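Local atomic coordinates of putative fructose-bisphosphate aldolase (Coccidioides immitis, PDB entry 3PM6), a protein that is a putative class II fructose-bisphosphate aldolase, a zinc-binding TIM-barrel protein with two copies in its assembly. Residues F59-Q64 / S68-T73; H88-Q93 / V225-D230; K99-L104 / P112-I117; S116-M121 / W187-F192; K260-K265 / T272-E277. All coordinates share one frame; numbering follows the deposited sequence.

Contact 1 of 5, residues F59-Q64 / S68-T73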
# COMPACT_ATOMS: atom_id res chain seq x y z
N PHE A 59 -10.75 0.36 -6.50
CA PHE A 59 -11.48 -0.33 -7.57
C PHE A 59 -11.34 -1.84 -7.37
O PHE A 59 -10.50 -2.28 -6.56
CB PHE A 59 -10.96 0.07 -8.96
CG PHE A 59 -11.18 1.51 -9.28
CD1 PHE A 59 -12.47 2.07 -9.26
CD2 PHE A 59 -10.12 2.33 -9.60
CE1 PHE A 59 -12.67 3.42 -9.53
CE2 PHE A 59 -10.34 3.69 -9.90
CZ PHE A 59 -11.61 4.21 -9.86
N PRO A 60 -12.17 -2.65 -8.08
CA PRO A 60 -11.96 -4.10 -7.98
C PRO A 60 -10.54 -4.52 -8.34
O PRO A 60 -10.03 -5.54 -7.85
CB PRO A 60 -12.97 -4.68 -9.01
CG PRO A 60 -14.14 -3.72 -8.96
CD PRO A 60 -13.56 -2.34 -8.50
N TRP A 61 -9.91 -3.74 -9.21
CA TRP A 61 -8.51 -3.95 -9.57
C TRP A 61 -7.57 -4.06 -8.36
O TRP A 61 -6.56 -4.76 -8.45
CB TRP A 61 -8.00 -2.81 -10.47
CG TRP A 61 -6.52 -2.90 -10.67
CD1 TRP A 61 -5.86 -3.65 -11.61
CD2 TRP A 61 -5.50 -2.24 -9.90
NE1 TRP A 61 -4.49 -3.50 -11.47
CE2 TRP A 61 -4.24 -2.64 -10.43
CE3 TRP A 61 -5.53 -1.33 -8.82
CZ2 TRP A 61 -3.01 -2.16 -9.92
CZ3 TRP A 61 -4.32 -0.87 -8.31
CH2 TRP A 61 -3.07 -1.28 -8.86
N ALA A 62 -7.88 -3.36 -7.27
CA ALA A 62 -7.02 -3.40 -6.11
C ALA A 62 -7.00 -4.80 -5.49
O ALA A 62 -5.97 -5.27 -4.99
CB ALA A 62 -7.43 -2.35 -5.09
N ILE A 63 -8.14 -5.49 -5.55
CA ILE A 63 -8.22 -6.86 -5.07
C ILE A 63 -7.59 -7.80 -6.14
O ILE A 63 -6.74 -8.64 -5.80
CB ILE A 63 -9.66 -7.24 -4.76
CG1 ILE A 63 -10.21 -6.37 -3.62
CG2 ILE A 63 -9.77 -8.73 -4.43
CD1 ILE A 63 -11.76 -6.18 -3.68
N GLN A 64 -7.98 -7.63 -7.42
CA GLN A 64 -7.43 -8.41 -8.55
C GLN A 64 -5.89 -8.38 -8.47
O GLN A 64 -5.25 -9.40 -8.62
CB GLN A 64 -7.92 -7.85 -9.91
CG GLN A 64 -9.34 -8.31 -10.32
CD GLN A 64 -10.13 -7.37 -11.29
OE1 GLN A 64 -9.57 -6.54 -12.07
NE2 GLN A 64 -11.46 -7.51 -11.26
N SER A 68 -5.57 -9.03 -0.66
CA SER A 68 -6.04 -8.20 0.45
C SER A 68 -5.07 -7.08 0.85
O SER A 68 -5.38 -6.31 1.75
CB SER A 68 -6.52 -9.06 1.65
OG SER A 68 -5.44 -9.70 2.32
N LEU A 69 -3.94 -6.93 0.15
CA LEU A 69 -2.93 -5.93 0.53
C LEU A 69 -3.31 -4.45 0.54
O LEU A 69 -3.03 -3.76 1.51
CB LEU A 69 -1.63 -6.07 -0.28
CG LEU A 69 -0.56 -6.88 0.46
CD1 LEU A 69 0.81 -6.57 -0.14
CD2 LEU A 69 -0.60 -6.50 1.93
N LEU A 70 -3.88 -3.93 -0.54
CA LEU A 70 -4.28 -2.53 -0.54
C LEU A 70 -5.47 -2.34 0.37
O LEU A 70 -5.59 -1.32 1.05
CB LEU A 70 -4.63 -2.06 -1.95
CG LEU A 70 -3.42 -1.63 -2.75
CD1 LEU A 70 -3.75 -1.48 -4.22
CD2 LEU A 70 -2.88 -0.31 -2.18
N VAL A 71 -6.37 -3.33 0.37
CA VAL A 71 -7.58 -3.25 1.19
C VAL A 71 -7.15 -3.11 2.66
O VAL A 71 -7.62 -2.20 3.35
CB VAL A 71 -8.48 -4.49 0.99
CG1 VAL A 71 -9.66 -4.50 1.95
CG2 VAL A 71 -8.97 -4.57 -0.41
N ARG A 72 -6.23 -3.98 3.10
CA ARG A 72 -5.77 -4.05 4.49
C ARG A 72 -4.98 -2.79 4.87
O ARG A 72 -5.19 -2.22 5.94
CB ARG A 72 -4.91 -5.30 4.72
N THR A 73 -4.07 -2.37 4.01
CA THR A 73 -3.34 -1.12 4.19
C THR A 73 -4.29 0.07 4.33
O THR A 73 -4.17 0.84 5.26
CB THR A 73 -2.40 -0.85 3.01
OG1 THR A 73 -1.58 -2.01 2.80
CG2 THR A 73 -1.52 0.38 3.29
O HOH W 1 -5.89 -5.32 -2.11

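Contact 2 of 5, residues H88-Q93 / V225-D230. With ZN (zinc ion), chain S.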
# COMPACT_ATOMS: atom_id res chain seq x y z
N HIS A 88 -14.26 2.45 0.74
CA HIS A 88 -15.37 2.21 -0.17
C HIS A 88 -14.85 1.49 -1.40
O HIS A 88 -13.84 1.90 -1.98
CB HIS A 88 -15.93 3.57 -0.58
CG HIS A 88 -17.13 3.52 -1.47
ND1 HIS A 88 -18.36 3.07 -1.04
CD2 HIS A 88 -17.29 3.90 -2.76
CE1 HIS A 88 -19.23 3.19 -2.03
NE2 HIS A 88 -18.61 3.71 -3.08
N LEU A 89 -15.51 0.41 -1.78
CA LEU A 89 -15.26 -0.20 -3.10
C LEU A 89 -16.07 0.48 -4.18
O LEU A 89 -17.30 0.35 -4.23
CB LEU A 89 -15.53 -1.71 -3.09
CG LEU A 89 -15.18 -2.56 -4.33
CD1 LEU A 89 -13.67 -2.57 -4.72
CD2 LEU A 89 -15.71 -3.99 -4.13
N ASP A 90 -15.40 1.20 -5.08
CA ASP A 90 -16.13 1.94 -6.13
C ASP A 90 -16.32 1.04 -7.36
O ASP A 90 -15.48 0.16 -7.62
CB ASP A 90 -15.31 3.20 -6.47
CG ASP A 90 -16.02 4.19 -7.36
OD1 ASP A 90 -17.29 4.20 -7.45
OD2 ASP A 90 -15.29 4.98 -8.01
N HIS A 91 -17.40 1.26 -8.12
CA HIS A 91 -17.61 0.57 -9.41
C HIS A 91 -17.35 -0.93 -9.40
O HIS A 91 -16.67 -1.47 -10.26
CB HIS A 91 -16.83 1.29 -10.52
CG HIS A 91 -17.35 2.66 -10.73
ND1 HIS A 91 -18.67 2.88 -11.06
CD2 HIS A 91 -16.81 3.88 -10.51
CE1 HIS A 91 -18.90 4.18 -11.10
NE2 HIS A 91 -17.79 4.80 -10.75
N ALA A 92 -17.89 -1.60 -8.41
CA ALA A 92 -17.86 -3.03 -8.44
C ALA A 92 -18.98 -3.46 -9.39
O ALA A 92 -20.15 -3.31 -9.06
CB ALA A 92 -18.07 -3.56 -7.02
N GLN A 93 -18.62 -3.98 -10.56
CA GLN A 93 -19.60 -4.23 -11.60
C GLN A 93 -19.83 -5.70 -11.89
O GLN A 93 -20.42 -6.05 -12.92
CB GLN A 93 -19.24 -3.46 -12.90
CG GLN A 93 -19.10 -1.93 -12.68
CD GLN A 93 -18.76 -1.19 -13.98
OE1 GLN A 93 -18.25 -1.78 -14.93
NE2 GLN A 93 -19.05 0.11 -14.01
N VAL A 225 -24.82 10.72 -4.59
CA VAL A 225 -23.40 10.54 -4.86
C VAL A 225 -23.10 11.05 -6.25
O VAL A 225 -23.72 10.60 -7.23
CB VAL A 225 -22.96 9.04 -4.70
CG1 VAL A 225 -21.45 8.88 -4.84
CG2 VAL A 225 -23.39 8.53 -3.32
N LEU A 226 -22.13 11.96 -6.31
CA LEU A 226 -21.71 12.60 -7.55
C LEU A 226 -20.53 11.84 -8.16
O LEU A 226 -19.47 11.71 -7.54
CB LEU A 226 -21.33 14.06 -7.29
CG LEU A 226 -20.89 14.91 -8.51
CD1 LEU A 226 -21.91 14.90 -9.63
CD2 LEU A 226 -20.60 16.35 -8.12
N HIS A 227 -20.74 11.38 -9.38
CA HIS A 227 -19.70 10.74 -10.21
C HIS A 227 -19.35 11.62 -11.40
O HIS A 227 -20.18 12.47 -11.79
CB HIS A 227 -20.25 9.41 -10.76
CG HIS A 227 -20.31 8.32 -9.75
ND1 HIS A 227 -19.42 7.28 -9.73
CD2 HIS A 227 -21.15 8.12 -8.69
CE1 HIS A 227 -19.69 6.49 -8.70
NE2 HIS A 227 -20.73 6.97 -8.06
N GLY A 228 -18.17 11.39 -11.97
CA GLY A 228 -17.66 12.15 -13.10
C GLY A 228 -17.33 13.62 -12.82
O GLY A 228 -17.42 14.49 -13.71
N ALA A 229 -16.89 13.88 -11.60
CA ALA A 229 -16.71 15.21 -11.08
C ALA A 229 -15.30 15.81 -11.28
O ALA A 229 -15.06 16.97 -10.94
CB ALA A 229 -17.11 15.22 -9.59
N ASP A 230 -14.37 15.03 -11.85
CA ASP A 230 -12.97 15.44 -11.93
C ASP A 230 -12.72 16.89 -12.40
O ASP A 230 -12.00 17.63 -11.72
CB ASP A 230 -12.17 14.45 -12.80
CG ASP A 230 -11.76 13.23 -12.02
OD1 ASP A 230 -11.32 13.40 -10.87
OD2 ASP A 230 -11.82 12.10 -12.57
ZN ZN S . -17.68 6.91 -10.85

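Contact 3 of 5, residues K99-L104 / P112-I117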
# COMPACT_ATOMS: atom_id res chain seq x y z
N LYS A 99 -19.19 -10.05 -3.63
CA LYS A 99 -19.24 -11.03 -2.54
C LYS A 99 -17.83 -11.29 -2.04
O LYS A 99 -17.62 -11.39 -0.85
CB LYS A 99 -19.83 -12.33 -3.03
CG LYS A 99 -21.21 -12.20 -3.50
CD LYS A 99 -21.44 -13.31 -4.52
CE LYS A 99 -22.87 -13.34 -4.91
NZ LYS A 99 -23.66 -13.57 -3.69
N ARG A 100 -16.86 -11.36 -2.95
CA ARG A 100 -15.48 -11.59 -2.55
C ARG A 100 -14.99 -10.43 -1.67
O ARG A 100 -14.36 -10.64 -0.60
CB ARG A 100 -14.59 -11.79 -3.77
CG ARG A 100 -13.11 -12.08 -3.42
CD ARG A 100 -12.18 -11.93 -4.64
NE ARG A 100 -10.78 -12.12 -4.25
CZ ARG A 100 -9.76 -12.27 -5.10
NH1 ARG A 100 -8.54 -12.45 -4.63
NH2 ARG A 100 -9.96 -12.27 -6.41
N ALA A 101 -15.28 -9.21 -2.09
CA ALA A 101 -14.95 -8.04 -1.26
C ALA A 101 -15.71 -8.04 0.08
O ALA A 101 -15.14 -7.72 1.11
CB ALA A 101 -15.20 -6.74 -2.02
N ALA A 102 -16.99 -8.38 0.05
CA ALA A 102 -17.85 -8.33 1.24
C ALA A 102 -17.44 -9.39 2.29
O ALA A 102 -17.60 -9.16 3.49
CB ALA A 102 -19.31 -8.49 0.85
N ASP A 103 -16.90 -10.52 1.80
CA ASP A 103 -16.35 -11.59 2.64
C ASP A 103 -15.07 -11.17 3.38
O ASP A 103 -14.70 -11.77 4.40
CB ASP A 103 -16.07 -12.85 1.79
CG ASP A 103 -17.36 -13.52 1.28
OD1 ASP A 103 -18.47 -13.24 1.78
OD2 ASP A 103 -17.25 -14.35 0.37
N LEU A 104 -14.38 -10.13 2.91
CA LEU A 104 -13.20 -9.63 3.60
C LEU A 104 -13.44 -9.16 5.04
O LEU A 104 -12.52 -9.17 5.86
CB LEU A 104 -12.52 -8.52 2.79
CG LEU A 104 -11.81 -8.97 1.51
CD1 LEU A 104 -11.38 -7.77 0.65
CD2 LEU A 104 -10.61 -9.86 1.83
N PRO A 112 -11.48 -6.11 9.39
CA PRO A 112 -11.45 -4.78 8.81
C PRO A 112 -11.20 -4.85 7.29
O PRO A 112 -10.04 -5.16 6.79
CB PRO A 112 -10.33 -4.08 9.56
CG PRO A 112 -9.49 -5.20 10.18
CD PRO A 112 -10.14 -6.52 9.87
N GLY A 113 -12.31 -4.65 6.58
CA GLY A 113 -12.39 -4.67 5.12
C GLY A 113 -13.14 -3.40 4.75
O GLY A 113 -12.86 -2.36 5.31
N PHE A 114 -14.12 -3.50 3.85
CA PHE A 114 -14.81 -2.30 3.33
C PHE A 114 -15.90 -1.85 4.25
O PHE A 114 -16.61 -2.69 4.80
CB PHE A 114 -15.39 -2.54 1.91
CG PHE A 114 -14.33 -2.60 0.87
CD1 PHE A 114 -13.78 -1.44 0.35
CD2 PHE A 114 -13.80 -3.82 0.48
CE1 PHE A 114 -12.77 -1.50 -0.57
CE2 PHE A 114 -12.79 -3.90 -0.46
CZ PHE A 114 -12.27 -2.73 -0.98
N ASP A 115 -16.04 -0.54 4.41
CA ASP A 115 -17.20 -0.01 5.13
C ASP A 115 -18.43 0.09 4.21
O ASP A 115 -19.56 0.05 4.68
CB ASP A 115 -16.86 1.35 5.71
CG ASP A 115 -15.65 1.31 6.63
OD1 ASP A 115 -15.75 0.72 7.71
OD2 ASP A 115 -14.59 1.83 6.26
N SER A 116 -18.19 0.24 2.90
CA SER A 116 -19.27 0.42 1.93
C SER A 116 -18.85 -0.05 0.57
O SER A 116 -17.66 -0.14 0.28
CB SER A 116 -19.74 1.89 1.85
OG SER A 116 -18.67 2.77 1.59
N ILE A 117 -19.80 -0.39 -0.28
CA ILE A 117 -19.42 -0.95 -1.57
C ILE A 117 -20.39 -0.36 -2.55
O ILE A 117 -21.56 -0.24 -2.25
CB ILE A 117 -19.56 -2.49 -1.55
CG1 ILE A 117 -18.54 -3.12 -0.60
CG2 ILE A 117 -19.53 -3.11 -2.99
CD1 ILE A 117 -18.65 -4.70 -0.51
O HOH W 2 -15.20 -5.93 3.07

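Contact 4 of 5, residues S116-M121 / W187-F192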
# COMPACT_ATOMS: atom_id res chain seq x y z
N SER A 116 -18.19 0.24 2.90
CA SER A 116 -19.27 0.42 1.93
C SER A 116 -18.85 -0.05 0.57
O SER A 116 -17.66 -0.14 0.28
CB SER A 116 -19.74 1.89 1.85
OG SER A 116 -18.67 2.77 1.59
N ILE A 117 -19.80 -0.39 -0.28
CA ILE A 117 -19.42 -0.95 -1.57
C ILE A 117 -20.39 -0.36 -2.55
O ILE A 117 -21.56 -0.24 -2.25
CB ILE A 117 -19.56 -2.49 -1.55
CG1 ILE A 117 -18.54 -3.12 -0.60
CG2 ILE A 117 -19.53 -3.11 -2.99
CD1 ILE A 117 -18.65 -4.70 -0.51
N MET A 118 -19.90 0.01 -3.73
CA MET A 118 -20.80 0.43 -4.75
C MET A 118 -21.24 -0.77 -5.56
O MET A 118 -20.46 -1.32 -6.31
CB MET A 118 -20.20 1.52 -5.66
CG MET A 118 -21.17 1.95 -6.74
SD MET A 118 -20.40 2.98 -8.02
CE MET A 118 -21.94 3.52 -8.84
N VAL A 119 -22.51 -1.16 -5.43
CA VAL A 119 -23.08 -2.25 -6.24
C VAL A 119 -23.52 -1.63 -7.55
O VAL A 119 -24.64 -1.14 -7.66
CB VAL A 119 -24.28 -2.96 -5.52
CG1 VAL A 119 -24.76 -4.12 -6.33
CG2 VAL A 119 -23.87 -3.39 -4.10
N ASP A 120 -22.61 -1.61 -8.52
CA ASP A 120 -22.78 -0.89 -9.76
C ASP A 120 -23.21 -1.88 -10.84
O ASP A 120 -22.37 -2.44 -11.54
CB ASP A 120 -21.44 -0.21 -10.17
CG ASP A 120 -21.58 0.60 -11.45
OD1 ASP A 120 -22.72 0.61 -11.98
OD2 ASP A 120 -20.61 1.25 -11.91
N MET A 121 -24.51 -2.09 -10.96
CA MET A 121 -25.03 -3.00 -11.99
C MET A 121 -25.59 -2.25 -13.21
O MET A 121 -26.46 -2.75 -13.93
CB MET A 121 -26.11 -3.90 -11.35
CG MET A 121 -25.54 -4.74 -10.15
SD MET A 121 -24.37 -6.00 -10.71
CE MET A 121 -22.91 -5.66 -9.73
N TRP A 187 -27.05 4.71 -0.53
CA TRP A 187 -26.72 5.86 -1.38
C TRP A 187 -27.02 5.59 -2.85
O TRP A 187 -27.00 4.45 -3.28
CB TRP A 187 -25.23 6.22 -1.23
CG TRP A 187 -24.74 6.23 0.20
CD1 TRP A 187 -25.43 6.65 1.30
CD2 TRP A 187 -23.44 5.86 0.66
NE1 TRP A 187 -24.65 6.52 2.43
CE2 TRP A 187 -23.42 6.03 2.06
CE3 TRP A 187 -22.29 5.39 0.03
CZ2 TRP A 187 -22.30 5.77 2.83
CZ3 TRP A 187 -21.17 5.11 0.80
CH2 TRP A 187 -21.19 5.31 2.18
N LEU A 188 -27.32 6.64 -3.61
CA LEU A 188 -27.65 6.56 -5.03
C LEU A 188 -26.70 7.45 -5.82
O LEU A 188 -26.42 8.55 -5.40
CB LEU A 188 -29.09 7.04 -5.28
CG LEU A 188 -30.28 6.09 -5.09
CD1 LEU A 188 -31.58 6.73 -5.53
CD2 LEU A 188 -30.07 4.79 -5.89
N ALA A 189 -26.22 6.94 -6.96
CA ALA A 189 -25.34 7.67 -7.88
C ALA A 189 -26.17 8.00 -9.10
O ALA A 189 -26.35 7.16 -9.98
CB ALA A 189 -24.16 6.78 -8.29
N PRO A 190 -26.73 9.23 -9.14
CA PRO A 190 -27.61 9.46 -10.28
C PRO A 190 -26.86 9.80 -11.56
O PRO A 190 -25.78 10.38 -11.51
CB PRO A 190 -28.50 10.64 -9.82
CG PRO A 190 -27.67 11.38 -8.69
CD PRO A 190 -26.83 10.25 -8.07
N ALA A 191 -27.44 9.42 -12.69
CA ALA A 191 -27.02 9.86 -14.03
C ALA A 191 -27.84 11.10 -14.41
O ALA A 191 -29.05 11.02 -14.59
CB ALA A 191 -27.22 8.74 -15.05
N PHE A 192 -27.20 12.26 -14.53
CA PHE A 192 -27.96 13.46 -14.82
C PHE A 192 -27.19 14.38 -15.74
O PHE A 192 -27.37 15.59 -15.68
CB PHE A 192 -28.42 14.16 -13.52
CG PHE A 192 -27.30 14.72 -12.68
CD1 PHE A 192 -26.49 13.87 -11.92
CD2 PHE A 192 -27.07 16.11 -12.64
CE1 PHE A 192 -25.45 14.38 -11.14
CE2 PHE A 192 -26.03 16.65 -11.84
CZ PHE A 192 -25.22 15.80 -11.10

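Contact 5 of 5, residues K260-K265 / T272-E277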
# COMPACT_ATOMS: atom_id res chain seq x y z
N LYS A 260 2.00 13.00 -13.58
CA LYS A 260 2.84 14.14 -13.96
C LYS A 260 4.19 14.11 -13.26
O LYS A 260 5.20 14.32 -13.90
CB LYS A 260 2.16 15.50 -13.75
N VAL A 261 4.21 13.82 -11.96
CA VAL A 261 5.46 13.78 -11.22
C VAL A 261 6.35 12.63 -11.73
O VAL A 261 7.55 12.82 -11.96
CB VAL A 261 5.26 13.71 -9.69
CG1 VAL A 261 6.60 13.51 -8.99
CG2 VAL A 261 4.63 14.98 -9.18
N MET A 262 5.77 11.44 -11.91
CA MET A 262 6.52 10.29 -12.44
C MET A 262 7.03 10.57 -13.85
O MET A 262 8.18 10.28 -14.17
CB MET A 262 5.66 9.01 -12.44
CG MET A 262 5.39 8.41 -11.07
SD MET A 262 6.89 7.80 -10.29
CE MET A 262 6.31 7.24 -8.69
N ARG A 263 6.18 11.15 -14.70
CA ARG A 263 6.53 11.41 -16.10
C ARG A 263 7.77 12.30 -16.16
O ARG A 263 8.72 12.02 -16.90
CB ARG A 263 5.34 12.04 -16.86
CG ARG A 263 5.69 12.86 -18.12
CD ARG A 263 4.46 13.26 -19.00
NE ARG A 263 3.58 14.25 -18.35
CZ ARG A 263 2.26 14.08 -18.19
NH1 ARG A 263 1.67 12.97 -18.63
NH2 ARG A 263 1.54 15.03 -17.58
N GLU A 264 7.78 13.35 -15.34
CA GLU A 264 8.85 14.35 -15.35
C GLU A 264 10.12 13.96 -14.56
O GLU A 264 11.22 14.36 -14.92
CB GLU A 264 8.30 15.69 -14.85
N LYS A 265 9.96 13.20 -13.48
CA LYS A 265 11.02 13.05 -12.50
C LYS A 265 11.59 11.63 -12.29
O LYS A 265 12.61 11.48 -11.60
CB LYS A 265 10.63 13.67 -11.14
CG LYS A 265 10.18 15.11 -11.25
CD LYS A 265 10.86 15.98 -10.23
CE LYS A 265 10.68 17.49 -10.51
NZ LYS A 265 9.40 18.05 -9.91
N THR A 272 13.00 7.29 -3.04
CA THR A 272 12.38 7.85 -1.84
C THR A 272 11.75 9.22 -2.10
O THR A 272 10.63 9.47 -1.66
CB THR A 272 13.35 7.95 -0.66
OG1 THR A 272 14.56 8.58 -1.08
CG2 THR A 272 13.68 6.55 -0.06
N ARG A 273 12.48 10.10 -2.79
CA ARG A 273 11.98 11.45 -3.10
C ARG A 273 10.86 11.40 -4.14
O ARG A 273 9.94 12.22 -4.12
CB ARG A 273 13.12 12.36 -3.58
CG ARG A 273 12.73 13.83 -3.68
CD ARG A 273 12.90 14.54 -2.34
NE ARG A 273 12.18 15.80 -2.28
CZ ARG A 273 11.17 16.05 -1.45
NH1 ARG A 273 10.76 15.13 -0.59
NH2 ARG A 273 10.58 17.25 -1.45
N LEU A 274 10.97 10.45 -5.05
CA LEU A 274 9.90 10.18 -6.01
C LEU A 274 8.58 9.92 -5.26
O LEU A 274 7.56 10.54 -5.57
CB LEU A 274 10.27 8.99 -6.86
CG LEU A 274 9.95 9.01 -8.34
CD1 LEU A 274 10.39 10.31 -8.98
CD2 LEU A 274 10.64 7.81 -8.99
N HIS A 275 8.62 9.06 -4.25
CA HIS A 275 7.41 8.69 -3.50
C HIS A 275 6.88 9.89 -2.74
O HIS A 275 5.67 10.07 -2.65
CB HIS A 275 7.67 7.54 -2.53
CG HIS A 275 7.80 6.21 -3.21
ND1 HIS A 275 6.82 5.70 -4.03
CD2 HIS A 275 8.79 5.29 -3.20
CE1 HIS A 275 7.20 4.53 -4.50
NE2 HIS A 275 8.40 4.26 -4.02
N GLU A 276 7.80 10.68 -2.18
CA GLU A 276 7.45 11.88 -1.45
C GLU A 276 6.75 12.90 -2.33
O GLU A 276 5.72 13.46 -1.93
CB GLU A 276 8.69 12.50 -0.77
CG GLU A 276 9.20 11.67 0.44
CD GLU A 276 10.60 12.11 0.96
OE1 GLU A 276 11.11 13.20 0.56
OE2 GLU A 276 11.18 11.36 1.76
N GLU A 277 7.30 13.11 -3.52
CA GLU A 277 6.77 14.13 -4.43
C GLU A 277 5.37 13.80 -5.00
O GLU A 277 4.49 14.67 -5.00
CB GLU A 277 7.80 14.50 -5.53
CG GLU A 277 9.04 15.24 -4.95
CD GLU A 277 9.89 15.96 -6.00
OE1 GLU A 277 9.38 16.19 -7.12
OE2 GLU A 277 11.06 16.29 -5.72
O HOH W 3 7.44 17.70 -8.18

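Contact 1 of 5, residues F59-Q64 / S68-T73
Leu70 carries the greater share of this contact, reaching from helix 69-80 to the short helix 60-66. Its CB leaves the backbone in the direction of Ala62; CG lies anti to the carbonyl carbon (chi1 -84°), and with chi2 at 167° branch CD1 comes within 3.9 Å of Ala62 CB. The same methyl, CD1 of Leu70, lies 4.2 Å from CZ3 of Trp61, obliquely to the indole. Beside it, Ile63 CG1 is 3.9 Å from Val71 CG2. The helix segments run at 116° and approach to 8.9 Å, and a water bridges the two backbones: it donates to Ala62 O at 2.9 Å and accepts from Val71 N at 3.2 Å. Trp61 NE1 is hydrogen-bonded to OE2 of Glu276 of the second subunit. Both helices lie between barrel strands 54-58 and 85-92, as the helical part of a beta-alpha-beta unit. Cohesion between the segments is therefore apolar, apart from this water, which satisfies an amide at the start of helix 69-80 with a carbonyl of the preceding helix.

Contact 2 of 5, residues H88-Q93 / V225-D230
The imidazole rings of His91 and His227 meet rim to rim, their planes at 68° and their centroids 4.8 Å apart, so that neither lies over the face of the other. Asp90 OD1 sits 3.1 Å above one face of the His91 ring, displaced toward its rim, and the same oxygen reaches the edge of the His227 ring, 3.5 Å from its CE1. Val225 O lies in the plane of the His227 ring at its edge. The rings converge because a zinc ion joins them: His91 NE2 and His227 ND1 each stand 2.1 Å from the zinc. In both histidines CG is anti to the carbonyl carbon, with chi1 of -65° for His91, and the two side chains come from opposite directions.

His196 supplies the third protein ligand. The nitrogens turned away from the metal have carboxylate partners: His91 ND1 is hydrogen-bonded to Asp120, and His227 NE2 to Glu148, second-shell bonds that fix the rotation of each ring. Strands 85-92 and 223-226 are not neighbours in the barrel, and the metal bridges their C-terminal ends. His91 NE2 and His227 ND1 are only 3.1 Å apart yet share no hydrogen bond; both nitrogens are bound to the zinc, and this shared coordination accounts for their closeness.

Contact 3 of 5, residues K99-L104 / P112-I117
Ala101 CB and the Phe114 ring form the closest apolar approach here, with CE2 of Phe114 4.0 Å from that methyl, which stands obliquely to the ring. Next to it the tip of Ile117 touches two successive helix residues: CD1 of Ile117 is 4.1 Å from Ala102 CB and 4.3 Å from Ala101 CB. This branch gets there because CG1 of Ile117 is anti to the carbonyl carbon (chi1 -67°) and the chain then runs extended to CD1 (chi2 179°). All four residues of this part are buried.

The more open side is that of Leu104, which is partly exposed and makes a single side-chain contact, its CD1 4.3 Å from CE2 of Phe114, again obliquely. The chains nevertheless run close there, the CA atoms of Leu104 and Gly113 coming to 5.3 Å, where glycine brings no side chain. A water bridges the two backbones, donating to Ala101 O at 2.7 Å and accepting from Phe114 N at 2.8 Å; it satisfies a carbonyl near the helix end and an amide of the incoming chain.

Strand 85-92, helix 95-103 and the adjacent parallel strand 116-119 form a beta-alpha-beta crossover of the TIM barrel, and the contact joins its helix to its second strand. Ile63 of helix 60-66 also packs on Ala101 and Phe114, and Tyr139 and Cys140 of helix 126-141 pack on Ala102 and Ile117 respectively.

Contact 4 of 5, residues S116-M121 / W187-F192
Ser116 lies against the six-membered part of the Trp187 indole, with OG 3.5 Å from CZ3 and, on the same side chain, CB 3.7 Å from CH2. The hydroxyl approaches obliquely, and no hydrogen bond joins the pair. Further along, Met118 CE meets Ala189 CB at 4.0 Å. That methyl gets so far because CG of Met118 is anti to the backbone N (chi1 180°) and the rest of the chain stays extended, carrying CE to Ala189.

In the next shell, Ser116 OG is hydrogen-bonded to ND1 of His88, which accounts for the polar end of the serine. Met118 and Ala189 both pack on the zinc ligand His227, and Met118 also lies against His91; the Met118 side chain is about 6 Å from the zinc. The nearest CA pair, Met118 and Trp187, is 8.7 Å apart, too far for direct strand pairing. Strand 146-149 stands between strands 116-119 and 187-188 in the sheet, and helices 95-103 and 126-141 pack on the outer side chains Ile117 and Val119.

Contact 5 of 5, residues K260-K265 / T272-E277
Glu277 OE1 is gripped by Lys265 both directly and through water. The water donates to Glu277 OE1 at 2.7 Å and accepts from Lys265 NZ at 2.6 Å, whereas the direct salt bridge from Lys265 NZ to Glu277 OE1 is a weak hydrogen bond of 3.4 Å. Bends at chi2 and chi4 of Lys265 bring its ammonium round to the carboxylate, the two side chains crossing at about a right angle. Arg273 adds a long, purely electrostatic pairing with the other oxygen of Glu277.

Helices 252-265 and 271-292 form a helical hairpin whose short segments run roughly antiparallel, at 147°, with axes 9.9 Å apart. Its apolar side is built by Leu274, whose CG lies 3.8 Å from Met262 SD and whose CD1 lies 4.0 Å from Lys265 CB. Val261 CG1 packs against Glu277 CB at 3.8 Å. The second subunit borders this hairpin: its Tyr258 packs on Met262, and ND2 of its Asn36 is hydrogen-bonded to His275 NE2.

Four of the five contacts sit in or beside the eight-stranded parallel barrel. Contacts 2 and 4 lie deepest, their centres about 7 Å apart: contact 2 joins strands 85-92 and 223-226 through the zinc, and contact 4, between strands 116-119 and 187-188, lies beside it. Contact 4 is nested in the loop closed by contact 2, as is contact 3. Contacts 3 and 4 share Ser116 and Ile117 on strand 116-119, one on its outer and one on its inner side. Contact 1 precedes them along the chain, its centre about 10 Å from that of contact 3, which it touches. Contact 5 comes last, about 33 Å from contact 4 between centres; it and contact 1 both meet the second subunit, linking barrel periphery to dimer interface.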